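Local structure of regulator of G-protein signalling 3 isoform 1 (Homo sapiens, 2F5Y) at residues T19-C22 with V26-Q29; T47-Q50 with V56-W59. The protein probably binds the C-terminal tails of partner proteins through its PDZ domain, within a regulator family that speeds GTP hydrolysis by G-protein alpha subunits. All blocks are in the same frame, centred on the assembly; numbering follows the deposited sequence.

Interaction 1. Residues T19-C22 with V26-Q29; sequences TICC and VRVQ
T19 lies beside Q29, their side chains pointing the same way. T19 CG2 presses on Q29 CB at 3.3 Å, a tight fit. Q29 N gives its hydrogen to T19 O at 2.7 Å, from above the carbonyl plane. I20 forms an antiparallel non-hydrogen-bonded pair with V28. Its side chain turns to V26 instead, and I20 CB meets V26 CG1 at 3.5 Å. I20 CD1 follows at 3.7 Å from V26 CG1, and the I20 side chain also touches C61 and A65 of helix 61-69. An alanine for I20 would keep CB on V26 but is likely to open a gap between strand 18-21 and that helix. In PDZ domains the strand equivalent to 18-21 and the helix equivalent to 61-69 flank the peptide groove, so strand 18-21 probably forms one wall of it, with strand 27-31 paired behind. C21 is in a hydrogen-bonded pair with R27. C21 N donates to R27 O at 2.9 Å, and R27 N answers C21 O with a nearly straight bond of 172°. With chi1 at 58°, C21 SG reaches Q29 CG at 3.3 Å and lies obliquely near the R27 guanidinium. C22 O then receives a CA-H...O contact from V26 CA at 3.6 Å.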
# COMPACT_ATOMS: atom_id res chain seq x y z
N THR A 19 -4.76 -3.81 -4.51
CA THR A 19 -5.04 -2.91 -5.61
C THR A 19 -5.15 -1.48 -5.11
O THR A 19 -5.56 -1.25 -3.97
CB THR A 19 -6.37 -3.30 -6.32
OG1 THR A 19 -6.14 -4.45 -7.15
CG2 THR A 19 -6.85 -2.18 -7.22
N ILE A 20 -4.79 -0.52 -5.96
CA ILE A 20 -4.90 0.91 -5.62
C ILE A 20 -5.76 1.69 -6.64
O ILE A 20 -6.07 1.20 -7.73
CB ILE A 20 -3.52 1.55 -5.48
CG1 ILE A 20 -2.65 1.25 -6.70
CG2 ILE A 20 -2.85 1.04 -4.21
CD1 ILE A 20 -1.43 2.13 -6.83
N CYS A 21 -6.16 2.89 -6.26
CA CYS A 21 -6.92 3.80 -7.10
C CYS A 21 -6.66 5.23 -6.64
O CYS A 21 -6.15 5.44 -5.53
CB CYS A 21 -8.43 3.52 -7.03
SG CYS A 21 -9.18 3.62 -5.34
N CYS A 22 -7.00 6.19 -7.50
CA CYS A 22 -6.85 7.64 -7.24
C CYS A 22 -5.41 8.13 -7.28
O CYS A 22 -4.49 7.36 -7.13
CB CYS A 22 -7.50 8.08 -5.91
SG CYS A 22 -9.29 8.06 -5.91
N VAL A 26 -2.98 8.33 -3.18
CA VAL A 26 -3.44 7.07 -3.70
C VAL A 26 -4.17 6.35 -2.57
O VAL A 26 -3.83 6.51 -1.41
CB VAL A 26 -2.22 6.26 -4.23
CG1 VAL A 26 -2.64 4.89 -4.76
CG2 VAL A 26 -1.46 7.09 -5.31
N ARG A 27 -5.20 5.61 -2.92
CA ARG A 27 -5.99 4.86 -1.93
C ARG A 27 -5.95 3.37 -2.25
O ARG A 27 -5.81 2.97 -3.41
CB ARG A 27 -7.44 5.34 -1.93
CG ARG A 27 -8.22 4.93 -0.69
CD ARG A 27 -9.69 5.32 -0.79
NE ARG A 27 -10.47 4.31 -1.51
CZ ARG A 27 -11.69 4.50 -1.98
NH1 ARG A 27 -12.31 5.65 -1.82
NH2 ARG A 27 -12.31 3.51 -2.63
N VAL A 28 -6.08 2.54 -1.23
CA VAL A 28 -6.15 1.09 -1.44
C VAL A 28 -7.57 0.75 -1.89
O VAL A 28 -8.55 1.06 -1.20
CB VAL A 28 -5.79 0.31 -0.17
CG1 VAL A 28 -5.86 -1.20 -0.43
CG2 VAL A 28 -4.38 0.72 0.31
N GLN A 29 -7.67 0.13 -3.06
CA GLN A 29 -8.95 -0.28 -3.62
C GLN A 29 -9.43 -1.53 -2.91
O GLN A 29 -10.53 -1.56 -2.39
CB GLN A 29 -8.84 -0.62 -5.11
CG GLN A 29 -9.41 0.38 -6.06
CD GLN A 29 -10.93 0.53 -6.05
OE1 GLN A 29 -11.63 0.23 -5.07
NE2 GLN A 29 -11.45 1.03 -7.16

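Interaction 2. Residues T47-Q50 with V56-W59; sequences TVLQ and VEHW
Strand 47-51 carries a classic beta bulge, L49 and Q50 against L78 of strand 74-81, and the same two residues meet V56 in the loop before helix 61-69. V56 N donates to L49 O at 2.8 Å. The N-H points almost straight at the oxygen, with an angle of 175°, but comes from above the carbonyl plane. V56 CG2 sits close by, 3.6 Å from the same L49 O. The V56 chi1 of -58° sets CG1 beside the backbone N; this leaves CG2 between the N and the carbonyl carbon, where it meets the strand. There it crosses V48, touching V48 CG1 at 3.9 Å. A water joins the two backbones next to this apolar contact. It donates to V48 O and to V56 O, bridging two acceptors that could not bond to each other. V56 O also takes the amide of W59 and, weakly, that of H58, which ties the turn together. The segment leads into helix 61-69, a wall of the peptide groove in PDZ domains, and L64 of that helix touches both V56 and W59. V56 CG1 lies over one face of the W59 ring, 3.6 Å above its plane. V56 therefore offers one methyl to the strand and the other to the indole. W59 CD1 in turn lies over the centre of the H58 ring. E57 folds back at chi2, which brings its carboxylate towards the strand. E57 OE1 comes to 3.3 Å from L49 O, two acceptors with no bond between them, and this closeness may raise the proton affinity of the carboxylate slightly. E57 CG stands 4.3 Å from L49 CD2, a loose contact at the side of the strand.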
# COMPACT_ATOMS: atom_id res chain seq x y z
N THR A 47 -5.56 5.19 2.99
CA THR A 47 -4.92 6.21 2.15
C THR A 47 -3.42 6.13 2.41
O THR A 47 -3.00 6.04 3.55
CB THR A 47 -5.49 7.63 2.42
OG1 THR A 47 -6.90 7.63 2.18
CG2 THR A 47 -4.86 8.68 1.51
N VAL A 48 -2.64 6.14 1.33
CA VAL A 48 -1.21 5.88 1.39
C VAL A 48 -0.43 7.19 1.50
O VAL A 48 -0.51 8.06 0.63
CB VAL A 48 -0.73 5.10 0.16
CG1 VAL A 48 0.71 4.62 0.38
CG2 VAL A 48 -1.64 3.90 -0.12
N LEU A 49 0.33 7.31 2.58
CA LEU A 49 1.08 8.51 2.87
C LEU A 49 2.56 8.33 2.57
O LEU A 49 3.22 9.27 2.15
CB LEU A 49 0.87 8.91 4.33
CG LEU A 49 -0.59 9.01 4.78
CD1 LEU A 49 -0.66 9.26 6.30
CD2 LEU A 49 -1.37 10.08 3.98
N GLN A 50 3.07 7.13 2.80
CA GLN A 50 4.50 6.82 2.68
C GLN A 50 4.72 5.39 2.20
O GLN A 50 4.01 4.46 2.62
CB GLN A 50 5.22 7.01 4.01
CG GLN A 50 6.73 7.15 3.89
CD GLN A 50 7.38 7.71 5.13
OE1 GLN A 50 7.71 6.96 6.05
NE2 GLN A 50 7.57 9.02 5.17
N VAL A 56 4.63 9.86 -0.25
CA VAL A 56 4.02 9.71 -1.55
C VAL A 56 2.61 10.33 -1.59
O VAL A 56 1.75 9.86 -2.36
CB VAL A 56 3.98 8.20 -1.93
CG1 VAL A 56 5.40 7.59 -1.93
CG2 VAL A 56 3.08 7.42 -0.98
N GLU A 57 2.39 11.40 -0.83
CA GLU A 57 1.05 12.01 -0.64
C GLU A 57 0.29 12.32 -1.94
O GLU A 57 -0.91 12.53 -1.94
CB GLU A 57 1.05 13.16 0.35
CG GLU A 57 1.26 12.69 1.80
CD GLU A 57 2.73 12.71 2.24
OE1 GLU A 57 3.63 12.49 1.40
OE2 GLU A 57 2.98 12.96 3.43
N HIS A 58 0.98 12.39 -3.05
CA HIS A 58 1.36 13.58 -3.81
C HIS A 58 1.66 12.91 -5.18
O HIS A 58 1.65 13.56 -6.21
CB HIS A 58 2.45 14.49 -3.20
CG HIS A 58 3.86 14.14 -3.56
ND1 HIS A 58 4.47 14.57 -4.73
CD2 HIS A 58 4.83 13.51 -2.85
CE1 HIS A 58 5.72 14.16 -4.75
NE2 HIS A 58 5.97 13.52 -3.62
N TRP A 59 1.78 11.58 -5.16
CA TRP A 59 2.04 10.74 -6.32
C TRP A 59 0.74 10.27 -6.96
O TRP A 59 -0.30 10.13 -6.30
CB TRP A 59 2.79 9.49 -5.89
CG TRP A 59 4.21 9.69 -5.55
CD1 TRP A 59 4.82 10.84 -5.16
CD2 TRP A 59 5.21 8.68 -5.53
NE1 TRP A 59 6.14 10.62 -4.92
CE2 TRP A 59 6.41 9.30 -5.14
CE3 TRP A 59 5.21 7.30 -5.80
CZ2 TRP A 59 7.61 8.59 -5.02
CZ3 TRP A 59 6.39 6.60 -5.68
CH2 TRP A 59 7.58 7.25 -5.29
O HOH W 1 -0.38 8.30 -2.11

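The two contacts meet through V26. Its carbonyl probably accepts a hydrogen bond from V48 N, which sets strand 47-51 of the four-stranded sheet beside the hairpin strand at V26. V26 CG2 also packs on W59 O. Interactions 1 and 2 each combine buried valines with more open residues, and both lean on helix 61-69. Interaction 1 is the larger and the more regular, with three backbone bonds between neighbouring strands and a cysteine-glutamine contact towards the surface. Interaction 2 has one direct backbone bond and a bridging water, as strand 47-51 here faces a loop, not another strand.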